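Local structure of fructose-bisphosphate aldolase (4MOZ) at residues C[78-83]-C[97-102]; C[222-227]-C[259-264]; C[10-15]-C[165-170]; C[114-119]-C[148-153]. The protein belongs to the DeoC/LacD family of aldolases and folds as a closed barrel of eight parallel strands ringed by helices. All coordinates share one frame; numbering follows the deposited sequence. Where two conformers were deposited one is given.

Contact 1: C[78-83]-C[97-102]; sequences GVMAGQ and VNYLVK
In a beta-alpha-beta unit of the TIM barrel, M80 lies beside Y99 and A81 beside L100: strands 79-82 and 99-102 pair directly and in parallel, and helix 84-90 connects them along the chain. The axes of the short strand segments approach to 4.6 Å and cross at -21°. M80 is gripped through both backbone polar atoms: M80 N donates to N98 O (2.9 Å), and M80 O accepts from L100 N (2.8 Å). Two residues on, G82 repeats the scheme, with G82 N bound to L100 O (3.0 Å) and K102 N to G82 O (2.8 Å). Side chains alternate between two faces. On one, M80, modelled as selenomethionine, and Y99 run side by side in the same direction. In one of its two modelled conformers the M80 chain is fully extended, its CG opposite the backbone N (chi1 179°), and SE reaches 3.7 Å from Y99 CE1, an oblique Met-aromatic contact. From helix 66-74, F69 packs on both residues, L68 and A72 on M80. On the other face A81 CB meets L100 CD2 at 3.8 Å. The K102 amine leaves this contact for T144 and N104. At the G78 and N98 end, a water joins G78 O to N98 N, N137 holds N98 OD1, and N98 ND2 donates to G78 O (3.0 Å), which lies in the plane of the N98 amide.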
loop_
_atom_site.group_PDB
_atom_site.type_symbol
_atom_site.label_atom_id
_atom_site.label_comp_id
_atom_site.label_asym_id
_atom_site.label_seq_id
_atom_site.Cartn_x
_atom_site.Cartn_y
_atom_site.Cartn_z
ATOM N N GLY C 78 -13.236 35.352 1.127
ATOM C CA GLY C 78 -11.789 35.230 1.281
ATOM C C GLY C 78 -11.292 34.186 0.303
ATOM O O GLY C 78 -10.542 34.503 -0.628
ATOM N N VAL C 79 -11.719 32.940 0.518
ATOM C CA VAL C 79 -11.425 31.837 -0.398
ATOM C C VAL C 79 -12.683 31.055 -0.782
ATOM O O VAL C 79 -13.644 30.973 -0.005
ATOM C CB VAL C 79 -10.381 30.834 0.168
ATOM C CG1 VAL C 79 -9.044 31.512 0.431
ATOM C CG2 VAL C 79 -10.894 30.134 1.421
HETATM N N MSE C 80 -12.676 30.508 -1.992
HETATM C CA MSE C 80 -13.669 29.528 -2.383
HETATM C C MSE C 80 -13.013 28.163 -2.319
HETATM O O MSE C 80 -12.024 27.910 -3.010
HETATM C CB MSE C 80 -14.183 29.794 -3.792
HETATM C CG MSE C 80 -15.210 28.776 -4.251
HETATM SE SE MSE C 80 -15.620 28.974 -6.131
HETATM C CE MSE C 80 -16.839 27.471 -6.344
ATOM N N ALA C 81 -13.561 27.295 -1.474
ATOM C CA ALA C 81 -13.037 25.938 -1.301
ATOM C C ALA C 81 -13.857 24.926 -2.090
ATOM O O ALA C 81 -15.073 24.828 -1.910
ATOM C CB ALA C 81 -12.994 25.558 0.172
ATOM N N GLY C 82 -13.185 24.184 -2.969
ATOM C CA GLY C 82 -13.838 23.142 -3.760
ATOM C C GLY C 82 -12.871 22.091 -4.268
ATOM O O GLY C 82 -11.651 22.275 -4.202
ATOM N N GLN C 83 -13.416 20.987 -4.781
ATOM C CA GLN C 83 -12.598 19.916 -5.354
ATOM C C GLN C 83 -11.834 20.397 -6.584
ATOM O O GLN C 83 -12.285 21.309 -7.290
ATOM C CB GLN C 83 -13.456 18.701 -5.712
ATOM C CG GLN C 83 -13.969 17.908 -4.518
ATOM C CD GLN C 83 -15.267 18.460 -3.955
ATOM O OE1 GLN C 83 -15.868 19.380 -4.527
ATOM N NE2 GLN C 83 -15.709 17.903 -2.827
ATOM N N VAL C 97 -10.755 34.730 -8.314
ATOM C CA VAL C 97 -11.217 34.139 -7.070
ATOM C C VAL C 97 -9.987 33.478 -6.453
ATOM O O VAL C 97 -9.144 32.927 -7.171
ATOM C CB VAL C 97 -12.318 33.075 -7.318
ATOM C CG1 VAL C 97 -12.760 32.423 -6.015
ATOM C CG2 VAL C 97 -13.522 33.683 -8.025
ATOM N N ASN C 98 -9.869 33.565 -5.132
ATOM C CA ASN C 98 -8.833 32.833 -4.419
ATOM C C ASN C 98 -9.340 31.421 -4.165
ATOM O O ASN C 98 -10.241 31.217 -3.346
ATOM C CB ASN C 98 -8.474 33.522 -3.097
ATOM C CG ASN C 98 -8.010 34.957 -3.281
ATOM O OD1 ASN C 98 -7.208 35.259 -4.164
ATOM N ND2 ASN C 98 -8.504 35.848 -2.433
ATOM N N TYR C 99 -8.773 30.453 -4.883
ATOM C CA TYR C 99 -9.210 29.059 -4.781
ATOM C C TYR C 99 -8.443 28.267 -3.731
ATOM O O TYR C 99 -7.212 28.327 -3.658
ATOM C CB TYR C 99 -9.130 28.351 -6.140
ATOM C CG TYR C 99 -10.126 28.878 -7.152
ATOM C CD1 TYR C 99 -11.482 28.543 -7.065
ATOM C CD2 TYR C 99 -9.714 29.712 -8.195
ATOM C CE1 TYR C 99 -12.396 29.028 -7.987
ATOM C CE2 TYR C 99 -10.620 30.202 -9.125
ATOM C CZ TYR C 99 -11.958 29.858 -9.018
ATOM O OH TYR C 99 -12.863 30.342 -9.939
ATOM N N LEU C 100 -9.200 27.539 -2.914
ATOM C CA LEU C 100 -8.648 26.568 -1.988
ATOM C C LEU C 100 -9.098 25.189 -2.460
ATOM O O LEU C 100 -10.300 24.888 -2.471
ATOM C CB LEU C 100 -9.156 26.829 -0.573
ATOM C CG LEU C 100 -8.467 26.056 0.556
ATOM C CD1 LEU C 100 -7.411 26.922 1.220
ATOM C CD2 LEU C 100 -9.488 25.612 1.588
ATOM N N VAL C 101 -8.138 24.358 -2.862
ATOM C CA VAL C 101 -8.449 23.028 -3.384
ATOM C C VAL C 101 -8.648 22.020 -2.251
ATOM O O VAL C 101 -7.720 21.717 -1.492
ATOM C CB VAL C 101 -7.382 22.532 -4.382
ATOM C CG1 VAL C 101 -7.749 21.152 -4.916
ATOM C CG2 VAL C 101 -7.236 23.522 -5.531
ATOM N N LYS C 102 -9.875 21.519 -2.143
ATOM C CA LYS C 102 -10.215 20.516 -1.147
ATOM C C LYS C 102 -9.694 19.156 -1.608
ATOM O O LYS C 102 -10.221 18.567 -2.550
ATOM C CB LYS C 102 -11.729 20.499 -0.901
ATOM C CG LYS C 102 -12.201 19.516 0.162
ATOM C CD LYS C 102 -11.520 19.750 1.503
ATOM C CE LYS C 102 -12.365 19.224 2.650
ATOM N NZ LYS C 102 -12.498 17.741 2.602
HETATM O O HOH W 1 -11.814 34.801 -3.243
#

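Contact 2: C[222-227]-C[259-264]; sequences SAENLA and IYIGGA
G262 touches helix 222-232 with bare backbone, while I261 beside it adds the side-chain packing. Having no side chain, G262 can bring its CA to 3.1 Å from A223 O. One turn further along the helix, A227 CA comes within 3.2 Å of G262 O. Both are CA-H...O contacts, the second with the straighter geometry. L226 adds its CG, 4.0 Å from G262 O, and A227 CB rests against I261 O (3.7 Å). Next to this backbone contact, I261 turns its CG2 branch to the helix, placing it 4.0 Å from A223 CB and 3.9 Å from E224 CG. E224 meets I261 with the aliphatic part of its extended chain alone; its carboxylate turns back to T221 N. In the next shell, L226 packs on L238 and C240 of strand 237-240 and on Q258, and S230 OG of the same helix hydrogen-bonds to G262 O. Just after G262 the chain leaves helical geometry at G263, which takes a positive phi (75°), and A264 is tied by the backbone to Q258. Since no conventional hydrogen bond crosses between 222-227 and 259-264, close backbone fit, weak CH donors and van der Waals contact join helix 222-232 to the turn that follows helix 248-260.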
loop_
_atom_site.group_PDB
_atom_site.type_symbol
_atom_site.label_atom_id
_atom_site.label_comp_id
_atom_site.label_asym_id
_atom_site.label_seq_id
_atom_site.Cartn_x
_atom_site.Cartn_y
_atom_site.Cartn_z
ATOM N N SER C 222 -21.946 28.541 24.043
ATOM C CA SER C 222 -21.220 27.940 22.934
ATOM C C SER C 222 -19.932 28.705 22.624
ATOM O O SER C 222 -18.857 28.108 22.542
ATOM C CB SER C 222 -22.097 27.873 21.688
ATOM O OG SER C 222 -21.344 27.388 20.588
ATOM N N ALA C 223 -20.057 30.024 22.472
ATOM C CA ALA C 223 -18.935 30.886 22.109
ATOM C C ALA C 223 -17.874 30.950 23.203
ATOM O O ALA C 223 -16.686 31.073 22.909
ATOM C CB ALA C 223 -19.426 32.282 21.754
ATOM N N GLU C 224 -18.304 30.863 24.459
ATOM C CA GLU C 224 -17.373 30.832 25.585
ATOM C C GLU C 224 -16.570 29.529 25.611
ATOM O O GLU C 224 -15.370 29.543 25.890
ATOM C CB GLU C 224 -18.110 31.051 26.908
ATOM C CG GLU C 224 -18.519 32.499 27.136
ATOM C CD GLU C 224 -19.379 32.690 28.372
ATOM O OE1 GLU C 224 -19.937 31.696 28.889
ATOM O OE2 GLU C 224 -19.499 33.851 28.823
ATOM N N ASN C 225 -17.243 28.419 25.306
ATOM C CA ASN C 225 -16.596 27.113 25.159
ATOM C C ASN C 225 -15.591 27.076 24.004
ATOM O O ASN C 225 -14.531 26.458 24.116
ATOM C CB ASN C 225 -17.645 26.007 25.000
ATOM C CG ASN C 225 -18.193 25.520 26.334
ATOM O OD1 ASN C 225 -17.464 25.437 27.322
ATOM N ND2 ASN C 225 -19.478 25.179 26.362
ATOM N N LEU C 226 -15.929 27.756 22.908
ATOM C CA LEU C 226 -15.056 27.862 21.739
ATOM C C LEU C 226 -13.731 28.578 22.028
ATOM O O LEU C 226 -12.717 28.287 21.390
ATOM C CB LEU C 226 -15.784 28.560 20.583
ATOM C CG LEU C 226 -15.096 28.589 19.211
ATOM C CD1 LEU C 226 -14.912 27.185 18.647
ATOM C CD2 LEU C 226 -15.867 29.460 18.229
ATOM N N ALA C 227 -13.746 29.513 22.979
ATOM C CA ALA C 227 -12.529 30.225 23.391
ATOM C C ALA C 227 -11.409 29.274 23.820
ATOM O O ALA C 227 -10.237 29.522 23.532
ATOM C CB ALA C 227 -12.834 31.226 24.496
ATOM N N ILE C 259 -16.100 35.172 16.866
ATOM C CA ILE C 259 -14.886 35.960 16.699
ATOM C C ILE C 259 -14.501 36.659 18.004
ATOM O O ILE C 259 -13.400 36.457 18.517
ATOM C CB ILE C 259 -15.011 36.997 15.561
ATOM C CG1 ILE C 259 -15.203 36.294 14.211
ATOM C CG2 ILE C 259 -13.781 37.902 15.524
ATOM C CD1 ILE C 259 -15.631 37.207 13.079
ATOM N N TYR C 260 -15.413 37.461 18.545
ATOM C CA TYR C 260 -15.068 38.379 19.628
ATOM C C TYR C 260 -15.145 37.751 21.018
ATOM O O TYR C 260 -14.446 38.189 21.925
ATOM C CB TYR C 260 -15.864 39.691 19.513
ATOM C CG TYR C 260 -15.585 40.417 18.204
ATOM C CD1 TYR C 260 -14.400 41.137 18.019
ATOM C CD2 TYR C 260 -16.487 40.351 17.138
ATOM C CE1 TYR C 260 -14.132 41.784 16.818
ATOM C CE2 TYR C 260 -16.228 40.994 15.933
ATOM C CZ TYR C 260 -15.052 41.708 15.776
ATOM O OH TYR C 260 -14.791 42.347 14.582
ATOM N N ILE C 261 -15.965 36.716 21.174
ATOM C CA ILE C 261 -16.021 35.971 22.431
ATOM C C ILE C 261 -15.242 34.656 22.316
ATOM O O ILE C 261 -14.467 34.303 23.212
ATOM C CB ILE C 261 -17.477 35.717 22.896
ATOM C CG1 ILE C 261 -18.214 37.052 23.092
ATOM C CG2 ILE C 261 -17.501 34.888 24.178
ATOM C CD1 ILE C 261 -19.721 36.934 23.215
ATOM N N GLY C 262 -15.437 33.948 21.206
ATOM C CA GLY C 262 -14.844 32.623 21.014
ATOM C C GLY C 262 -13.414 32.612 20.504
ATOM O O GLY C 262 -12.772 31.563 20.484
ATOM N N GLY C 263 -12.921 33.771 20.076
ATOM C CA GLY C 263 -11.545 33.892 19.595
ATOM C C GLY C 263 -11.273 33.309 18.214
ATOM O O GLY C 263 -10.115 33.073 17.859
ATOM N N ALA C 264 -12.328 33.084 17.432
ATOM C CA ALA C 264 -12.188 32.598 16.054
ATOM C C ALA C 264 -11.427 33.584 15.163
ATOM O O ALA C 264 -11.520 34.799 15.348
ATOM C CB ALA C 264 -13.555 32.292 15.461
#

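Contact 3: C[10-15]-C[165-170]; sequences KVPADV and QAHEEG
V15 and H167 bring their CA atoms to 4.7 Å where a type I turn, P12 to V15, lies against the last turn of helix 152-168. V15 CA makes a CA-H...O contact with H167 O (3.4 Å), and V15 CG2 packs on H167 CB at 3.7 Å. The main polar link is a His-carboxylate hydrogen bond from H167 ND1 to D14 OD2, 2.8 Å long and almost straight. The oxygen lies in the imidazole plane, yet the N-H reaches it from above the carboxylate, whose plane stands 79° to the ring. D14 achieves this with CG set between its backbone N and carbonyl carbon (chi1 59°), turning the acid to the ring edge. P12 CG approaches the ring obliquely, 4.3 Å from H167 CE1. On its other nitrogen, H167 NE2 pairs with D207 OD2, so the imidazole is fixed in rotation from both ends; two carboxylate partners are consistent with a doubly protonated ring. D14 OD2 also forms a salt bridge with R84 of the third subunit, while R89 of that subunit packs on P12 and H167. The helix ends in a Schellman motif: G170, at positive phi, bonds back from its N to H167 O (3.2 Å). The loop before helix 20-30 thus packs against the C-terminal end of helix 152-168 at a subunit interface, through an aspartate-histidine-aspartate chain.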
loop_
_atom_site.group_PDB
_atom_site.type_symbol
_atom_site.label_atom_id
_atom_site.label_comp_id
_atom_site.label_asym_id
_atom_site.label_seq_id
_atom_site.Cartn_x
_atom_site.Cartn_y
_atom_site.Cartn_z
ATOM N N LYS C 10 3.048 35.767 10.294
ATOM C CA LYS C 10 4.005 34.823 10.869
ATOM C C LYS C 10 4.207 33.627 9.941
ATOM O O LYS C 10 3.311 32.796 9.762
ATOM C CB LYS C 10 3.568 34.369 12.263
ATOM C CG LYS C 10 3.905 35.369 13.353
ATOM C CD LYS C 10 3.400 34.911 14.708
ATOM C CE LYS C 10 3.575 36.012 15.740
ATOM N NZ LYS C 10 2.792 35.735 16.976
ATOM N N VAL C 11 5.388 33.564 9.334
ATOM C CA VAL C 11 5.728 32.489 8.418
ATOM C C VAL C 11 6.284 31.315 9.225
ATOM O O VAL C 11 7.337 31.444 9.863
ATOM C CB VAL C 11 6.741 32.962 7.350
ATOM C CG1 VAL C 11 7.154 31.814 6.437
ATOM C CG2 VAL C 11 6.160 34.113 6.536
ATOM N N PRO C 12 5.567 30.170 9.214
ATOM C CA PRO C 12 6.057 28.986 9.926
ATOM C C PRO C 12 7.353 28.453 9.313
ATOM O O PRO C 12 7.653 28.726 8.146
ATOM C CB PRO C 12 4.915 27.974 9.770
ATOM C CG PRO C 12 4.153 28.429 8.575
ATOM C CD PRO C 12 4.275 29.921 8.544
ATOM N N ALA C 13 8.105 27.699 10.110
ATOM C CA ALA C 13 9.462 27.291 9.763
ATOM C C ALA C 13 9.533 26.190 8.702
ATOM O O ALA C 13 10.625 25.852 8.229
ATOM C CB ALA C 13 10.204 26.869 11.017
ATOM N N ASP C 14 8.376 25.630 8.340
ATOM C CA ASP C 14 8.305 24.625 7.275
ATOM C C ASP C 14 8.011 25.243 5.903
ATOM O O ASP C 14 7.948 24.535 4.895
ATOM C CB ASP C 14 7.301 23.508 7.615
ATOM C CG ASP C 14 5.887 24.025 7.854
ATOM O OD1 ASP C 14 5.712 25.241 8.058
ATOM O OD2 ASP C 14 4.939 23.208 7.845
ATOM N N VAL C 15 7.826 26.562 5.873
ATOM C CA VAL C 15 7.755 27.301 4.613
ATOM C C VAL C 15 9.177 27.703 4.247
ATOM O O VAL C 15 9.781 28.553 4.907
ATOM C CB VAL C 15 6.857 28.551 4.712
ATOM C CG1 VAL C 15 6.900 29.347 3.412
ATOM C CG2 VAL C 15 5.426 28.167 5.056
ATOM N N GLN C 165 4.056 19.383 2.474
ATOM C CA GLN C 165 4.227 19.596 1.040
ATOM C C GLN C 165 3.650 20.924 0.572
ATOM O O GLN C 165 4.239 21.591 -0.286
ATOM C CB GLN C 165 3.604 18.453 0.242
ATOM C CG GLN C 165 4.426 17.175 0.243
ATOM C CD GLN C 165 3.766 16.054 -0.538
ATOM O OE1 GLN C 165 4.381 15.462 -1.417
ATOM N NE2 GLN C 165 2.505 15.764 -0.225
ATOM N N ALA C 166 2.502 21.303 1.135
ATOM C CA ALA C 166 1.870 22.575 0.804
ATOM C C ALA C 166 2.754 23.752 1.202
ATOM O O ALA C 166 2.935 24.694 0.426
ATOM C CB ALA C 166 0.506 22.686 1.460
ATOM N N HIS C 167 3.317 23.684 2.404
ATOM C CA HIS C 167 4.167 24.753 2.909
ATOM C C HIS C 167 5.466 24.845 2.175
ATOM O O HIS C 167 6.033 25.928 2.047
ATOM C CB HIS C 167 4.371 24.628 4.409
ATOM C CG HIS C 167 3.161 25.042 5.206
ATOM N ND1 HIS C 167 2.994 24.711 6.498
ATOM C CD2 HIS C 167 2.027 25.766 4.834
ATOM C CE1 HIS C 167 1.822 25.210 6.939
ATOM N NE2 HIS C 167 1.232 25.855 5.918
ATOM N N GLU C 168 5.927 23.709 1.663
ATOM C CA GLU C 168 7.087 23.659 0.778
ATOM C C GLU C 168 6.819 24.492 -0.481
ATOM O O GLU C 168 7.739 25.074 -1.055
ATOM C CB GLU C 168 7.388 22.202 0.414
ATOM C CG GLU C 168 8.629 21.989 -0.435
ATOM C CD GLU C 168 8.836 20.541 -0.852
ATOM O OE1 GLU C 168 8.003 19.672 -0.503
ATOM O OE2 GLU C 168 9.845 20.274 -1.536
ATOM N N GLU C 169 5.549 24.553 -0.882
ATOM C CA GLU C 169 5.130 25.272 -2.084
ATOM C C GLU C 169 4.609 26.677 -1.801
ATOM O O GLU C 169 4.256 27.405 -2.726
ATOM C CB GLU C 169 4.057 24.474 -2.839
ATOM C CG GLU C 169 4.573 23.226 -3.541
ATOM C CD GLU C 169 5.640 23.523 -4.585
ATOM O OE1 GLU C 169 5.589 24.599 -5.224
ATOM O OE2 GLU C 169 6.532 22.668 -4.769
ATOM N N GLY C 170 4.553 27.059 -0.529
ATOM C CA GLY C 170 4.026 28.370 -0.144
ATOM C C GLY C 170 2.509 28.474 -0.210
ATOM O O GLY C 170 1.961 29.571 -0.348
#

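Contact 4: C[114-119]-C[148-153]; sequences QDDPYS and GSEYEA
Y151 presents the edge of its ring to the carboxylate of D115 and the backbone carbonyls of D116 and P117. Its OH donates to D115 OD2 (2.7 Å), which receives it on its syn lone pair, the carboxylate plane turned 84° from the ring. Along the same edge D116 O lies 3.2 Å from Y151 CE2, and P117 O follows near CD2, both close to the ring plane. Y118 crosses Y151 at about a right angle, the two meeting at their roots: Y118 CB is 3.8 Å from Y151 CB. The Y118 ring then runs off along helix 152-168 to T154 and M155. S149 works in two directions. With OG opposite its backbone N (chi1 170°), it donates to P117 O (2.7 Å) and accepts from Y151 N (3.1 Å), the latter closing an ST turn within the type I turn from S149 to E152. D116 OD2 takes the N-H of E150 (2.8 Å) on its anti side, and a water links the same oxygen to G148 O, while D116 OD1 is bound by K182 N. The D116 and E150 side chains also cross at about a right angle, D116 OD2 being 4.5 Å from E150 OE2. That E150 oxygen is hydrogen-bonded by Q114 of the third subunit, and a long, weak ion pair with K182 NZ may ease the approach of like charges. The arrangement knits together two beta-alpha loops of the TIM barrel, those following strands 99-102 and 138-145, at the N-terminal start of helix 152-168 and against neighbouring subunits.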
loop_
_atom_site.group_PDB
_atom_site.type_symbol
_atom_site.label_atom_id
_atom_site.label_comp_id
_atom_site.label_asym_id
_atom_site.label_seq_id
_atom_site.Cartn_x
_atom_site.Cartn_y
_atom_site.Cartn_z
ATOM N N GLN C 114 -22.848 1.860 10.121
ATOM C CA GLN C 114 -22.385 0.798 9.231
ATOM C C GLN C 114 -20.863 0.658 9.292
ATOM O O GLN C 114 -20.346 -0.448 9.462
ATOM C CB GLN C 114 -22.834 1.047 7.782
ATOM C CG GLN C 114 -22.342 -0.013 6.799
ATOM C CD GLN C 114 -22.573 0.343 5.337
ATOM O OE1 GLN C 114 -23.437 1.156 5.006
ATOM N NE2 GLN C 114 -21.801 -0.282 4.451
ATOM N N ASP C 115 -20.161 1.780 9.139
ATOM C CA ASP C 115 -18.696 1.806 9.146
ATOM C C ASP C 115 -18.210 3.220 9.456
ATOM O O ASP C 115 -18.800 4.198 8.996
ATOM C CB ASP C 115 -18.145 1.340 7.788
ATOM C CG ASP C 115 -16.688 0.856 7.857
ATOM O OD1 ASP C 115 -16.189 0.499 8.951
ATOM O OD2 ASP C 115 -16.036 0.818 6.789
ATOM N N ASP C 116 -17.142 3.318 10.245
ATOM C CA ASP C 116 -16.504 4.598 10.548
ATOM C C ASP C 116 -16.093 5.324 9.261
ATOM O O ASP C 116 -15.769 4.677 8.268
ATOM C CB ASP C 116 -15.283 4.379 11.447
ATOM C CG ASP C 116 -15.640 4.291 12.922
ATOM O OD1 ASP C 116 -16.832 4.389 13.286
ATOM O OD2 ASP C 116 -14.713 4.124 13.735
ATOM N N PRO C 117 -16.104 6.668 9.276
ATOM C CA PRO C 117 -15.834 7.415 8.045
ATOM C C PRO C 117 -14.361 7.454 7.639
ATOM O O PRO C 117 -13.467 7.449 8.497
ATOM C CB PRO C 117 -16.316 8.829 8.382
ATOM C CG PRO C 117 -16.120 8.941 9.859
ATOM C CD PRO C 117 -16.372 7.564 10.419
ATOM N N TYR C 118 -14.136 7.481 6.328
ATOM C CA TYR C 118 -12.828 7.742 5.757
ATOM C C TYR C 118 -12.984 8.597 4.495
ATOM O O TYR C 118 -13.741 8.250 3.586
ATOM C CB TYR C 118 -12.084 6.433 5.451
ATOM C CG TYR C 118 -10.823 6.617 4.624
ATOM C CD1 TYR C 118 -9.888 7.604 4.947
ATOM C CD2 TYR C 118 -10.553 5.795 3.530
ATOM C CE1 TYR C 118 -8.740 7.781 4.193
ATOM C CE2 TYR C 118 -9.398 5.961 2.771
ATOM C CZ TYR C 118 -8.497 6.958 3.106
ATOM O OH TYR C 118 -7.347 7.141 2.368
ATOM N N SER C 119 -12.278 9.723 4.464
ATOM C CA SER C 119 -12.244 10.591 3.286
ATOM C C SER C 119 -10.829 10.595 2.695
ATOM O O SER C 119 -9.901 11.125 3.311
ATOM C CB SER C 119 -12.722 12.001 3.645
ATOM O OG SER C 119 -12.586 12.891 2.555
ATOM N N GLY C 148 -10.841 9.837 15.838
ATOM C CA GLY C 148 -11.643 8.846 16.547
ATOM C C GLY C 148 -12.343 7.839 15.653
ATOM O O GLY C 148 -12.987 6.917 16.150
ATOM N N SER C 149 -12.242 8.023 14.337
ATOM C CA SER C 149 -12.670 7.007 13.380
ATOM C C SER C 149 -11.648 5.880 13.397
ATOM O O SER C 149 -10.469 6.117 13.664
ATOM C CB SER C 149 -12.756 7.594 11.968
ATOM O OG SER C 149 -12.943 6.576 10.992
ATOM N N GLU C 150 -12.083 4.660 13.097
ATOM C CA GLU C 150 -11.144 3.544 12.957
ATOM C C GLU C 150 -10.165 3.745 11.797
ATOM O O GLU C 150 -9.152 3.057 11.716
ATOM C CB GLU C 150 -11.886 2.210 12.836
ATOM C CG GLU C 150 -12.494 1.775 14.160
ATOM C CD GLU C 150 -13.117 0.396 14.125
ATOM O OE1 GLU C 150 -13.041 -0.281 13.075
ATOM O OE2 GLU C 150 -13.684 -0.005 15.163
ATOM N N TYR C 151 -10.460 4.703 10.920
ATOM C CA TYR C 151 -9.561 5.048 9.821
ATOM C C TYR C 151 -8.768 6.335 10.076
ATOM O O TYR C 151 -8.166 6.888 9.155
ATOM C CB TYR C 151 -10.341 5.132 8.507
ATOM C CG TYR C 151 -11.146 3.888 8.207
ATOM C CD1 TYR C 151 -10.530 2.733 7.721
ATOM C CD2 TYR C 151 -12.520 3.864 8.414
ATOM C CE1 TYR C 151 -11.271 1.588 7.449
ATOM C CE2 TYR C 151 -13.268 2.730 8.146
ATOM C CZ TYR C 151 -12.645 1.596 7.663
ATOM O OH TYR C 151 -13.399 0.477 7.398
ATOM N N GLU C 152 -8.764 6.791 11.332
ATOM C CA GLU C 152 -8.023 7.991 11.762
ATOM C C GLU C 152 -6.571 7.996 11.273
ATOM O O GLU C 152 -6.088 9.011 10.772
ATOM C CB GLU C 152 -8.057 8.126 13.290
ATOM C CG GLU C 152 -7.205 9.256 13.865
ATOM C CD GLU C 152 -7.070 9.183 15.382
ATOM O OE1 GLU C 152 -8.017 9.605 16.084
ATOM O OE2 GLU C 152 -6.012 8.716 15.875
ATOM N N ALA C 153 -5.897 6.857 11.413
ATOM C CA ALA C 153 -4.476 6.731 11.078
ATOM C C ALA C 153 -4.155 7.117 9.637
ATOM O O ALA C 153 -3.177 7.826 9.379
ATOM C CB ALA C 153 -3.985 5.320 11.364
HETATM O O HOH W 2 -14.755 4.897 16.294
#

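How the contacts relate
From the N terminus, segment 10-15 waits some 150 residues for its partner, so contact 3 closes the longest loop, and contacts 1 and 4 both fall within it. These two follow one another: contact 1 closes the second-to-third strand unit, then contact 4 joins the loops after the third and fourth strands. Contact 2 opens only after contact 3 has closed, tying helix 222-232 to the end of helix 248-260; no loops cross. Contacts 3 and 4 hold opposite ends of helix 152-168, their centres 28 Å apart, and both touch the third subunit. Contact 1 lies in the barrel wall, its centre 9 Å from that of the chain.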